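Local coordinates for protein ferulic acid decarboxylase 1 (Candida dubliniensis, PDB 4ZAD) that probably catalyses the reversible decarboxylation of aromatic acrylic acids such as ferulic, p-coumaric and cinnamic acid, using a prenylated flavin cofactor together with manganese, at residues L428-A431 and Y432-H436; F80-D83 and H84-I87; T437-Q440 and D441-Y444; L147-H150 and G151-G154; N61-P64 and K65-F68. All blocks are in the same frame, centred on the assembly; numbering follows the deposited sequence.

Contact 1: residues L428-A431 and Y432-H436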
loop_
_atom_site.group_PDB
_atom_site.type_symbol
_atom_site.label_atom_id
_atom_site.label_comp_id
_atom_site.label_asym_id
_atom_site.label_seq_id
_atom_site.Cartn_x
_atom_site.Cartn_y
_atom_site.Cartn_z
ATOM N N LEU A 428 -3.621 -7.308 0.296
ATOM C CA LEU A 428 -4.732 -6.433 0.772
ATOM C C LEU A 428 -4.978 -5.212 -0.148
ATOM O O LEU A 428 -6.124 -4.972 -0.580
ATOM C CB LEU A 428 -4.545 -5.981 2.224
ATOM C CG LEU A 428 -5.750 -5.205 2.821
ATOM C CD1 LEU A 428 -6.944 -6.052 2.914
ATOM C CD2 LEU A 428 -5.442 -4.673 4.207
ATOM N N ILE A 429 -3.914 -4.489 -0.514
ATOM C CA ILE A 429 -4.087 -3.313 -1.367
ATOM C C ILE A 429 -4.578 -3.663 -2.772
ATOM O O ILE A 429 -5.293 -2.901 -3.356
ATOM C CB ILE A 429 -2.830 -2.426 -1.443
ATOM C CG1 ILE A 429 -3.177 -1.064 -2.052
ATOM C CG2 ILE A 429 -1.746 -3.085 -2.345
ATOM C CD1 ILE A 429 -4.330 -0.351 -1.474
ATOM N N TRP A 430 -4.202 -4.801 -3.323
ATOM C CA TRP A 430 -4.783 -5.237 -4.593
ATOM C C TRP A 430 -6.291 -5.370 -4.444
ATOM O O TRP A 430 -7.060 -4.824 -5.193
ATOM C CB TRP A 430 -4.177 -6.574 -5.011
ATOM C CG TRP A 430 -4.782 -7.220 -6.182
ATOM C CD1 TRP A 430 -4.994 -6.662 -7.382
ATOM C CD2 TRP A 430 -5.239 -8.577 -6.282
ATOM N NE1 TRP A 430 -5.583 -7.568 -8.235
ATOM C CE2 TRP A 430 -5.726 -8.758 -7.583
ATOM C CE3 TRP A 430 -5.288 -9.650 -5.393
ATOM C CZ2 TRP A 430 -6.234 -9.960 -8.028
ATOM C CZ3 TRP A 430 -5.807 -10.869 -5.837
ATOM C CH2 TRP A 430 -6.252 -11.013 -7.135
ATOM N N ALA A 431 -6.701 -6.078 -3.419
ATOM C CA ALA A 431 -8.098 -6.351 -3.224
ATOM C C ALA A 431 -8.876 -5.071 -2.948
ATOM O O ALA A 431 -10.045 -4.967 -3.299
ATOM C CB ALA A 431 -8.256 -7.358 -2.097
ATOM N N TYR A 432 -8.253 -4.085 -2.317
ATOM C CA TYR A 432 -9.028 -2.938 -1.838
ATOM C C TYR A 432 -9.329 -2.016 -2.986
ATOM O O TYR A 432 -10.391 -1.411 -3.059
ATOM C CB TYR A 432 -8.268 -2.189 -0.755
ATOM C CG TYR A 432 -8.922 -0.883 -0.302
ATOM C CD1 TYR A 432 -9.789 -0.869 0.760
ATOM C CD2 TYR A 432 -8.657 0.319 -0.936
ATOM C CE1 TYR A 432 -10.380 0.300 1.200
ATOM C CE2 TYR A 432 -9.250 1.508 -0.517
ATOM C CZ TYR A 432 -10.113 1.487 0.562
ATOM O OH TYR A 432 -10.722 2.631 1.025
ATOM N N THR A 433 -8.371 -1.889 -3.889
ATOM C CA THR A 433 -8.517 -0.953 -4.983
ATOM C C THR A 433 -9.309 -1.591 -6.121
ATOM O O THR A 433 -10.052 -0.903 -6.799
ATOM C CB THR A 433 -7.158 -0.445 -5.441
ATOM O OG1 THR A 433 -6.341 -1.543 -5.775
ATOM C CG2 THR A 433 -6.470 0.259 -4.308
ATOM N N THR A 434 -9.194 -2.903 -6.303
ATOM C CA THR A 434 -9.847 -3.577 -7.423
ATOM C C THR A 434 -11.210 -4.179 -7.115
ATOM O O THR A 434 -11.907 -4.551 -8.036
ATOM C CB THR A 434 -8.917 -4.683 -8.082
ATOM O OG1 THR A 434 -8.567 -5.718 -7.137
ATOM C CG2 THR A 434 -7.672 -4.061 -8.602
ATOM N N ARG A 435 -11.606 -4.285 -5.845
ATOM C CA ARG A 435 -12.895 -4.919 -5.508
ATOM C C ARG A 435 -14.005 -4.036 -4.879
ATOM O O ARG A 435 -15.014 -4.558 -4.477
ATOM C CB ARG A 435 -12.647 -6.125 -4.601
ATOM C CG ARG A 435 -11.605 -7.067 -5.160
ATOM C CD ARG A 435 -11.557 -8.442 -4.466
ATOM N NE ARG A 435 -10.446 -9.202 -5.008
ATOM C CZ ARG A 435 -10.028 -10.373 -4.568
ATOM N NH1 ARG A 435 -10.671 -10.985 -3.583
ATOM N NH2 ARG A 435 -8.987 -10.970 -5.170
ATOM N N HIS A 436 -13.840 -2.724 -4.775
ATOM C CA HIS A 436 -14.914 -1.899 -4.195
ATOM C C HIS A 436 -15.073 -0.645 -5.004
ATOM O O HIS A 436 -14.092 0.030 -5.306
ATOM C CB HIS A 436 -14.634 -1.540 -2.717
ATOM C CG HIS A 436 -13.982 -0.210 -2.515
ATOM N ND1 HIS A 436 -12.618 -0.055 -2.421
ATOM C CD2 HIS A 436 -14.504 1.034 -2.380
ATOM C CE1 HIS A 436 -12.325 1.223 -2.226
ATOM N NE2 HIS A 436 -13.457 1.908 -2.201
#

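Contact 2: residues F80-D83 and H84-I87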
loop_
_atom_site.group_PDB
_atom_site.type_symbol
_atom_site.label_atom_id
_atom_site.label_comp_id
_atom_site.label_asym_id
_atom_site.label_seq_id
_atom_site.Cartn_x
_atom_site.Cartn_y
_atom_site.Cartn_z
ATOM N N PHE A 80 15.892 -10.086 10.083
ATOM C CA PHE A 80 16.383 -11.300 9.476
ATOM C C PHE A 80 15.391 -12.454 9.315
ATOM O O PHE A 80 15.288 -13.050 8.213
ATOM C CB PHE A 80 17.718 -11.805 10.057
ATOM C CG PHE A 80 17.911 -11.616 11.547
ATOM C CD1 PHE A 80 18.212 -10.359 12.082
ATOM C CD2 PHE A 80 17.946 -12.721 12.390
ATOM C CE1 PHE A 80 18.459 -10.189 13.446
ATOM C CE2 PHE A 80 18.163 -12.566 13.744
ATOM C CZ PHE A 80 18.425 -11.280 14.276
ATOM N N GLY A 81 14.690 -12.845 10.358
ATOM C CA GLY A 81 13.906 -14.072 10.184
ATOM C C GLY A 81 12.464 -13.649 10.175
ATOM O O GLY A 81 12.022 -12.857 9.313
ATOM N N ASN A 82 11.752 -14.168 11.162
ATOM C CA ASN A 82 10.416 -13.727 11.473
ATOM C C ASN A 82 10.481 -12.294 11.979
ATOM O O ASN A 82 10.951 -12.057 13.074
ATOM C CB ASN A 82 9.828 -14.584 12.574
ATOM C CG ASN A 82 8.546 -14.033 13.088
ATOM O OD1 ASN A 82 7.732 -13.554 12.311
ATOM N ND2 ASN A 82 8.349 -14.085 14.386
ATOM N N ASP A 83 9.991 -11.347 11.191
ATOM C CA ASP A 83 10.101 -9.939 11.578
ATOM C C ASP A 83 9.353 -9.612 12.879
ATOM O O ASP A 83 9.647 -8.606 13.472
ATOM C CB ASP A 83 9.734 -8.972 10.430
ATOM C CG ASP A 83 8.310 -9.102 9.932
ATOM O OD1 ASP A 83 7.512 -9.941 10.372
ATOM O OD2 ASP A 83 7.972 -8.306 9.051
ATOM N N HIS A 84 8.447 -10.490 13.333
ATOM C CA HIS A 84 7.678 -10.266 14.553
ATOM C C HIS A 84 8.260 -11.005 15.778
ATOM O O HIS A 84 7.587 -11.145 16.818
ATOM C CB HIS A 84 6.210 -10.643 14.317
ATOM C CG HIS A 84 5.407 -9.573 13.623
ATOM N ND1 HIS A 84 5.659 -9.166 12.333
ATOM C CD2 HIS A 84 4.353 -8.834 14.050
ATOM C CE1 HIS A 84 4.794 -8.230 11.994
ATOM N NE2 HIS A 84 3.991 -8.009 13.020
ATOM N N ALA A 85 9.516 -11.452 15.658
ATOM C CA ALA A 85 10.245 -12.058 16.763
ATOM C C ALA A 85 10.053 -11.353 18.100
ATOM O O ALA A 85 9.862 -12.015 19.131
ATOM C CB ALA A 85 11.743 -12.123 16.458
ATOM N N ARG A 86 10.145 -10.037 18.112
ATOM C CA ARG A 86 10.155 -9.377 19.373
ATOM C C ARG A 86 8.761 -9.515 19.973
ATOM O O ARG A 86 8.591 -9.650 21.178
ATOM C CB ARG A 86 10.592 -7.916 19.228
ATOM C CG ARG A 86 12.046 -7.753 18.752
ATOM C CD ARG A 86 12.577 -6.282 18.726
ATOM N NE ARG A 86 13.636 -6.182 17.735
ATOM C CZ ARG A 86 14.005 -5.090 17.078
ATOM N NH1 ARG A 86 13.453 -3.897 17.304
ATOM N NH2 ARG A 86 14.962 -5.206 16.159
ATOM N N ILE A 87 7.757 -9.544 19.122
ATOM C CA ILE A 87 6.395 -9.665 19.596
ATOM C C ILE A 87 6.187 -11.074 20.149
ATOM O O ILE A 87 5.722 -11.227 21.257
ATOM C CB ILE A 87 5.394 -9.286 18.505
ATOM C CG1 ILE A 87 5.772 -7.938 17.903
ATOM C CG2 ILE A 87 4.026 -9.177 19.091
ATOM C CD1 ILE A 87 5.807 -6.788 18.936
#

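Contact 3: residues T437-Q440 and D441-Y444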
loop_
_atom_site.group_PDB
_atom_site.type_symbol
_atom_site.label_atom_id
_atom_site.label_comp_id
_atom_site.label_asym_id
_atom_site.label_seq_id
_atom_site.Cartn_x
_atom_site.Cartn_y
_atom_site.Cartn_z
ATOM N N THR A 437 -16.314 -0.337 -5.358
ATOM C CA THR A 437 -16.652 0.942 -5.978
ATOM C C THR A 437 -16.435 2.092 -5.017
ATOM O O THR A 437 -17.056 2.152 -3.990
ATOM C CB THR A 437 -18.115 0.972 -6.391
ATOM O OG1 THR A 437 -18.338 -0.057 -7.338
ATOM C CG2 THR A 437 -18.465 2.293 -7.035
ATOM N N PRO A 438 -15.579 3.041 -5.374
ATOM C CA PRO A 438 -15.477 4.190 -4.475
ATOM C C PRO A 438 -16.813 4.754 -4.057
ATOM O O PRO A 438 -17.696 4.957 -4.885
ATOM C CB PRO A 438 -14.698 5.207 -5.301
ATOM C CG PRO A 438 -13.780 4.353 -6.118
ATOM C CD PRO A 438 -14.625 3.137 -6.485
ATOM N N VAL A 439 -16.941 4.980 -2.759
ATOM C CA VAL A 439 -18.142 5.550 -2.111
ATOM C C VAL A 439 -19.346 4.575 -2.137
ATOM O O VAL A 439 -19.937 4.304 -1.073
ATOM C CB VAL A 439 -18.493 6.988 -2.623
ATOM C CG1 VAL A 439 -19.655 7.616 -1.801
ATOM C CG2 VAL A 439 -17.245 7.925 -2.567
ATOM N N GLN A 440 -19.691 4.003 -3.290
ATOM C CA GLN A 440 -20.916 3.174 -3.310
ATOM C C GLN A 440 -20.837 1.946 -2.424
ATOM O O GLN A 440 -21.822 1.585 -1.808
ATOM C CB GLN A 440 -21.355 2.743 -4.730
ATOM C CG GLN A 440 -21.908 3.877 -5.585
ATOM C CD GLN A 440 -23.199 4.480 -5.030
ATOM O OE1 GLN A 440 -24.152 3.752 -4.657
ATOM N NE2 GLN A 440 -23.237 5.828 -4.979
ATOM N N ASP A 441 -19.687 1.289 -2.383
ATOM C CA ASP A 441 -19.525 0.086 -1.572
ATOM C C ASP A 441 -18.875 0.443 -0.207
ATOM O O ASP A 441 -18.181 -0.366 0.394
ATOM C CB ASP A 441 -18.734 -0.981 -2.363
ATOM C CG ASP A 441 -19.478 -1.458 -3.684
ATOM O OD1 ASP A 441 -20.675 -1.169 -3.878
ATOM O OD2 ASP A 441 -18.857 -2.146 -4.539
ATOM N N GLN A 442 -19.112 1.658 0.283
ATOM C CA GLN A 442 -18.670 2.052 1.605
ATOM C C GLN A 442 -19.908 2.464 2.388
ATOM O O GLN A 442 -20.584 3.463 2.058
ATOM C CB GLN A 442 -17.663 3.208 1.549
ATOM C CG GLN A 442 -16.472 2.947 0.654
ATOM C CD GLN A 442 -15.501 4.145 0.539
ATOM O OE1 GLN A 442 -15.419 4.812 -0.497
ATOM N NE2 GLN A 442 -14.752 4.389 1.600
ATOM N N LEU A 443 -20.215 1.711 3.437
ATOM C CA LEU A 443 -21.401 2.028 4.243
ATOM C C LEU A 443 -20.965 2.955 5.373
ATOM O O LEU A 443 -20.192 2.539 6.206
ATOM C CB LEU A 443 -22.032 0.748 4.785
ATOM C CG LEU A 443 -23.305 0.980 5.590
ATOM C CD1 LEU A 443 -24.359 1.506 4.706
ATOM C CD2 LEU A 443 -23.762 -0.308 6.250
ATOM N N TYR A 444 -21.445 4.199 5.376
ATOM C CA TYR A 444 -21.042 5.194 6.355
ATOM C C TYR A 444 -21.920 5.179 7.597
ATOM O O TYR A 444 -23.132 5.313 7.504
ATOM C CB TYR A 444 -21.078 6.580 5.724
ATOM C CG TYR A 444 -20.617 7.704 6.613
ATOM C CD1 TYR A 444 -19.281 7.909 6.856
ATOM C CD2 TYR A 444 -21.531 8.579 7.187
ATOM C CE1 TYR A 444 -18.842 8.946 7.676
ATOM C CE2 TYR A 444 -21.112 9.630 8.044
ATOM C CZ TYR A 444 -19.764 9.803 8.276
ATOM O OH TYR A 444 -19.342 10.841 9.058
#

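Contact 4: residues L147-H150 and G151-G154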
loop_
_atom_site.group_PDB
_atom_site.type_symbol
_atom_site.label_atom_id
_atom_site.label_comp_id
_atom_site.label_asym_id
_atom_site.label_seq_id
_atom_site.Cartn_x
_atom_site.Cartn_y
_atom_site.Cartn_z
ATOM N N LEU A 147 13.406 13.814 24.727
ATOM C CA LEU A 147 12.501 14.578 23.881
ATOM C C LEU A 147 12.477 13.876 22.513
ATOM O O LEU A 147 13.368 14.037 21.631
ATOM C CB LEU A 147 12.957 16.019 23.757
ATOM C CG LEU A 147 12.005 16.992 23.054
ATOM C CD1 LEU A 147 11.061 17.590 24.067
ATOM C CD2 LEU A 147 12.795 18.092 22.349
ATOM N N LEU A 148 11.440 13.070 22.350
ATOM C CA LEU A 148 11.421 12.057 21.324
ATOM C C LEU A 148 11.242 12.645 19.938
ATOM O O LEU A 148 11.887 12.180 18.983
ATOM C CB LEU A 148 10.314 11.048 21.630
ATOM C CG LEU A 148 10.619 10.174 22.823
ATOM C CD1 LEU A 148 9.416 9.317 23.202
ATOM C CD2 LEU A 148 11.876 9.313 22.457
ATOM N N HIS A 149 10.379 13.654 19.834
ATOM C CA HIS A 149 10.147 14.316 18.571
ATOM C C HIS A 149 10.239 15.832 18.699
ATOM O O HIS A 149 9.731 16.385 19.649
ATOM C CB HIS A 149 8.759 14.022 18.008
ATOM C CG HIS A 149 8.239 12.655 18.275
ATOM N ND1 HIS A 149 7.771 12.261 19.510
ATOM C CD2 HIS A 149 7.990 11.627 17.434
ATOM C CE1 HIS A 149 7.318 11.027 19.427
ATOM N NE2 HIS A 149 7.437 10.621 18.176
ATOM N N HIS A 150 10.826 16.497 17.700
ATOM C CA HIS A 150 10.685 17.949 17.540
ATOM C C HIS A 150 9.228 18.297 17.615
ATOM O O HIS A 150 8.416 17.716 16.882
ATOM C CB HIS A 150 11.216 18.413 16.175
ATOM C CG HIS A 150 11.334 19.904 16.046
ATOM N ND1 HIS A 150 12.117 20.664 16.895
ATOM C CD2 HIS A 150 10.780 20.770 15.165
ATOM C CE1 HIS A 150 12.021 21.937 16.552
ATOM N NE2 HIS A 150 11.216 22.029 15.504
ATOM N N GLY A 151 8.899 19.240 18.498
ATOM C CA GLY A 151 7.528 19.732 18.669
ATOM C C GLY A 151 6.782 19.035 19.809
ATOM O O GLY A 151 5.635 19.387 20.124
ATOM N N ASP A 152 7.418 18.044 20.420
ATOM C CA ASP A 152 6.801 17.376 21.548
ATOM C C ASP A 152 6.711 18.449 22.622
ATOM O O ASP A 152 7.635 19.219 22.790
ATOM C CB ASP A 152 7.634 16.168 22.031
ATOM C CG ASP A 152 7.377 14.886 21.226
ATOM O OD1 ASP A 152 6.577 14.890 20.268
ATOM O OD2 ASP A 152 8.018 13.850 21.554
ATOM N N GLY A 153 5.604 18.508 23.346
ATOM C CA GLY A 153 5.414 19.578 24.335
ATOM C C GLY A 153 6.061 19.312 25.677
ATOM O O GLY A 153 5.869 20.051 26.611
ATOM N N GLY A 154 6.829 18.234 25.775
ATOM C CA GLY A 154 7.557 17.899 26.995
ATOM C C GLY A 154 8.452 16.699 26.742
ATOM O O GLY A 154 8.542 16.168 25.612
HETATM O O HOH W 1 8.979 14.078 23.938
#

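Contact 5: residues N61-P64 and K65-F68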
loop_
_atom_site.group_PDB
_atom_site.type_symbol
_atom_site.label_atom_id
_atom_site.label_comp_id
_atom_site.label_asym_id
_atom_site.label_seq_id
_atom_site.Cartn_x
_atom_site.Cartn_y
_atom_site.Cartn_z
ATOM N N ASN A 61 21.291 14.931 38.748
ATOM C CA ASN A 61 20.633 13.609 38.859
ATOM C C ASN A 61 21.099 12.841 40.088
ATOM O O ASN A 61 22.290 12.592 40.247
ATOM C CB ASN A 61 20.938 12.769 37.611
ATOM C CG ASN A 61 20.408 11.344 37.700
ATOM O OD1 ASN A 61 19.899 10.909 38.736
ATOM N ND2 ASN A 61 20.528 10.611 36.604
ATOM N N ILE A 62 20.156 12.418 40.916
ATOM C CA ILE A 62 20.470 11.875 42.244
ATOM C C ILE A 62 21.214 10.508 42.318
ATOM O O ILE A 62 21.757 10.145 43.367
ATOM C CB ILE A 62 19.165 11.832 43.122
ATOM C CG1 ILE A 62 19.524 11.862 44.618
ATOM C CG2 ILE A 62 18.266 10.636 42.744
ATOM C CD1 ILE A 62 18.343 12.100 45.529
ATOM N N ASP A 63 21.244 9.747 41.233
ATOM C CA ASP A 63 21.908 8.428 41.245
ATOM C C ASP A 63 22.125 8.004 39.795
ATOM O O ASP A 63 21.501 7.036 39.315
ATOM C CB ASP A 63 21.038 7.400 42.008
ATOM C CG ASP A 63 21.758 6.064 42.288
ATOM O OD1 ASP A 63 22.980 5.924 42.004
ATOM O OD2 ASP A 63 21.095 5.149 42.819
ATOM N N PRO A 64 22.974 8.739 39.072
ATOM C CA PRO A 64 23.150 8.515 37.651
ATOM C C PRO A 64 23.665 7.137 37.275
ATOM O O PRO A 64 23.437 6.687 36.154
ATOM C CB PRO A 64 24.195 9.565 37.245
ATOM C CG PRO A 64 24.790 10.070 38.497
ATOM C CD PRO A 64 23.742 9.900 39.538
ATOM N N LYS A 65 24.371 6.471 38.176
ATOM C CA LYS A 65 24.920 5.163 37.819
ATOM C C LYS A 65 23.796 4.141 37.717
ATOM O O LYS A 65 23.940 3.121 37.060
ATOM C CB LYS A 65 26.062 4.726 38.779
ATOM C CG LYS A 65 25.669 3.989 40.080
ATOM C CD LYS A 65 26.745 4.224 41.208
ATOM C CE LYS A 65 27.182 2.922 41.958
ATOM N NZ LYS A 65 26.343 2.590 43.171
ATOM N N ASN A 66 22.677 4.460 38.367
ATOM C CA ASN A 66 21.479 3.622 38.351
ATOM C C ASN A 66 20.286 4.133 37.530
ATOM O O ASN A 66 19.452 3.344 37.136
ATOM C CB ASN A 66 21.008 3.402 39.795
ATOM C CG ASN A 66 21.916 2.491 40.579
ATOM O OD1 ASN A 66 22.101 2.677 41.772
ATOM N ND2 ASN A 66 22.471 1.493 39.921
ATOM N N LEU A 67 20.186 5.438 37.306
ATOM C CA LEU A 67 18.994 6.037 36.700
ATOM C C LEU A 67 19.334 6.902 35.498
ATOM O O LEU A 67 20.040 7.909 35.665
ATOM C CB LEU A 67 18.295 6.948 37.724
ATOM C CG LEU A 67 17.634 6.213 38.877
ATOM C CD1 LEU A 67 17.160 7.167 39.982
ATOM C CD2 LEU A 67 16.475 5.416 38.277
ATOM N N PHE A 68 18.910 6.520 34.282
ATOM C CA PHE A 68 18.618 5.132 33.876
ATOM C C PHE A 68 19.202 4.977 32.469
ATOM O O PHE A 68 19.606 5.979 31.847
ATOM C CB PHE A 68 17.120 4.830 33.876
ATOM C CG PHE A 68 16.284 5.952 33.366
ATOM C CD1 PHE A 68 16.172 6.185 32.009
ATOM C CD2 PHE A 68 15.610 6.776 34.246
ATOM C CE1 PHE A 68 15.418 7.243 31.525
ATOM C CE2 PHE A 68 14.851 7.838 33.793
ATOM C CZ PHE A 68 14.753 8.087 32.430
HETATM O O HOH W 2 24.915 7.178 40.735
#

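Contact 1: residues L428-A431 and Y432-H436
With chi1 of Thr434 near 61°, its hydroxyl folds back over its own backbone and reaches the carbonyl of Trp430 one turn earlier, Thr434 OG1 to Trp430 O 2.6 Å. Thr433 does the same at chi1 56°, its OG1 lying 3.0 Å from Ile429 O. Each of these carbonyls therefore takes two donors from the residue four places on, amide and hydroxyl; at Ile429 O the hydroxyl lies in the carbonyl plane, whereas at Trp430 O it stands well above it. Threonine suits both places because a branched side chain can spend its hydroxyl on the helix and keep a methyl for packing: Thr433 CG2 meets Ile429 CD1 at 3.6 Å.

This is the C-terminal end of helix 425-434, with Arg435 the first residue to leave helical geometry. Its extended side chain runs back past Ala431, whose small CB lies over one guanidinium face, and makes a cation-pi contact with Trp430, Arg435 CZ 4.8 Å from the centroid of the six-membered ring. The two planes stand 76° apart. Asp419 forms a salt bridge with Arg435 NH2. In the second subunit, Tyr293 OH accepts from Arg435 NE and its ring stacks on Trp430, while His291 O takes the indole NE1.

Contact 2: residues F80-D83 and H84-I87
The chain turns through a type I beta turn from Asn82 to Ala85, closed by Ala85 N donating to Asn82 O at 3.0 Å, and passes directly into helix 85-90. At the two corner positions of this turn the side chains of Asp83 and His84 run alongside each other and point the same way. The imidazole ND1 of His84 donates to Asp83 OD1 over 2.8 Å in a nearly straight bond (166°). The oxygen sits at the ring edge, almost exactly in the imidazole plane, but the ring reaches it from above the carboxylate plane, since the two flat groups are turned 60° apart. At chi1 61° Asp83 holds its carboxylate between its own N and carbonyl carbon, and from there OD1 meets the ring of the next residue. A nearby carboxylate would tend to favour a proton on ND1, while the other ring nitrogen, NE2, is bonded to Tyr363 OH.

His84 is the N-cap residue of the helix, and the turn delivers the chain to that position. Asn82 spends both ends of its amide: OD1 accepts a weak bond from His84 N at 3.3 Å, and ND2 donates to Ser95 O. An amide suits this place because it can accept with one end and donate with the other. The imidazole of His84 also packs against Met99 and Ile102 of helix 99-108, joining the start of one helix to the next within the N-terminal region. Small Ala85 follows, with its CB 3.5 Å from Asn82 O.

Contact 3: residues T437-Q440 and D441-Y444
The carboxylate of Asp441 is met from above its plane by the backbone N of Thr437, which donates to OD2 at 3.2 Å in a nearly straight line (167°). By contrast, the amide of Gln442 is approached in its own plane: Val439 N lies on a lone pair of OE1, 2.7 Å away. Gln442 can reach that far because its chain is extended beyond CG, chi2 177°, whereas the shorter Asp441 suffices to meet the N-H of Thr437, four residues back. Two side-chain acceptors thus take up backbone N-H groups of the loop.

Both acceptors sit in a type I beta turn, Val439 to Gln442, closed by Gln442 N to Val439 O at 3.1 Å. A wider ring is added by Asp441 N, which donates to Thr437 O at 3.2 Å. The turn carries the chain from helix 425-434 into strand 442-445, which lies at the edge of the mixed five-stranded sheet within this chain. Val439 has a positive phi, 69°, uncommon for a branched residue, and both its N and O are held by Gln442. Gln442 packs on Cys471 and Thr473 of the adjacent strand, while Thr437 and Pro438 pack on Phe456 and Gly469 of the second subunit.

Contact 4: residues L147-H150 and G151-G154
His149 and Asp152 close a type II beta turn, and their side chains add a histidine-carboxylate bond to it; this is the tight part of the contact. His149 ND1 donates to Asp152 OD2 over 2.6 Å, nearly straight at 170°, with the oxygen in the imidazole plane and using its syn lone pair. The same oxygen also accepts His149 N at 2.9 Å, from well above the carboxylate plane, so ring and backbone of one residue grip a single atom. Asp152 N returns a bond to His149 O. Aspartate suits the position because its short side chain, pointing back toward the first half of the turn, reaches the backbone N and the ring together. The other oxygen, OD1, takes Gly288 N, and His149 NE2 donates to Pro323 O, so both groups are fixed at both ends. Gly151, at the third position of the type II turn, has a positive phi of 96°, where the carbonyl of His150 would crowd a beta carbon; glycine is the usual residue there.

On the solvent side His150 is exposed, and its side chain does little more than brush Gly151 N, His150 CB to Gly151 N 3.4 Å. This loop belongs to the Rift-related region: the His149 side chain lies about 7 Å from that of Glu289, the predicted proton donor, next in the chain to Gly288, whose amide Asp152 holds. A water bridges the two halves, accepting from Leu148 N at 3.1 Å and donating to Asp152 OD2 at 2.6 Å and to Gly154 O at 2.7 Å, while Leu147 CD1 lies 3.3 Å from Gly154 O.

Contact 5: residues N61-P64 and K65-F68
Asn61 ND2 donates to Leu67 O at 2.9 Å, with the carbonyl oxygen almost exactly in the plane of the amide, and so ties the 61-64 segment to the end of the loop. The same nitrogen also donates to Gln57 OE1, and Leu67 O takes a further bond from Gln57 NE2, so the two side-chain amides share the work. At its other end Asn61 OD1 accepts Asp63 N at 3.1 Å in a nearly straight bond (175°). An asparagine suits the place because it is donor and acceptor at once, and with CG anti to the backbone N, chi1 175°, its amide is held out across the loop.

This short ring from OD1 to the N-H two residues on is an Asx turn, set in the loop that joins strands 49-52 and 69-71 of the N-terminal region. Beyond it, Asp63 O accepts from two backbone donors, Leu67 N at 2.9 Å, in the carbonyl plane, and Asn66 N at 3.0 Å, from above it. Pro64, with no N-H to place, fits directly after Asp63, where the chain bends back toward that carbonyl. The carboxylate of Asp63 has both oxygens occupied: OD2 bonds to the hydroxyl of Tyr312, and OD1 takes a water at 2.6 Å, which in turn accepts from Lys65 N at 2.7 Å. Lys65 NZ stays 4.9 Å from Asp63 OD1, so any attraction between the opposite charges is probably only long-range. Leu67, buried, packs on Leu133, Met270 and Tyr312, so strands of the neighbouring antiparallel sheet cover the apolar side of the loop.

How the contacts relate
Along the chain the order is contact 5, contact 2, contact 4, contact 1 and contact 3. Contacts 5 and 2 both lie in the N-terminal region, with centres about 33 Å apart; contact 4 belongs to the Rift-related region, its centre about 23 Å from that of contact 5, and is nearest of the five to the active site. Contacts 1 and 3 share the C-terminal region: helix 425-434 ends in contact 1 and the loop after it leads through contact 3 into strand 442-445, their centres only about 13 Å apart, and His436 packs on Asp441 and Gln442. The centres of contacts 5 and 3, about 56 Å apart, lie on opposite sides of the chain's centre. Contacts 1, 3 and 4 also touch the second subunit, so these local contacts lie at the homodimer interface.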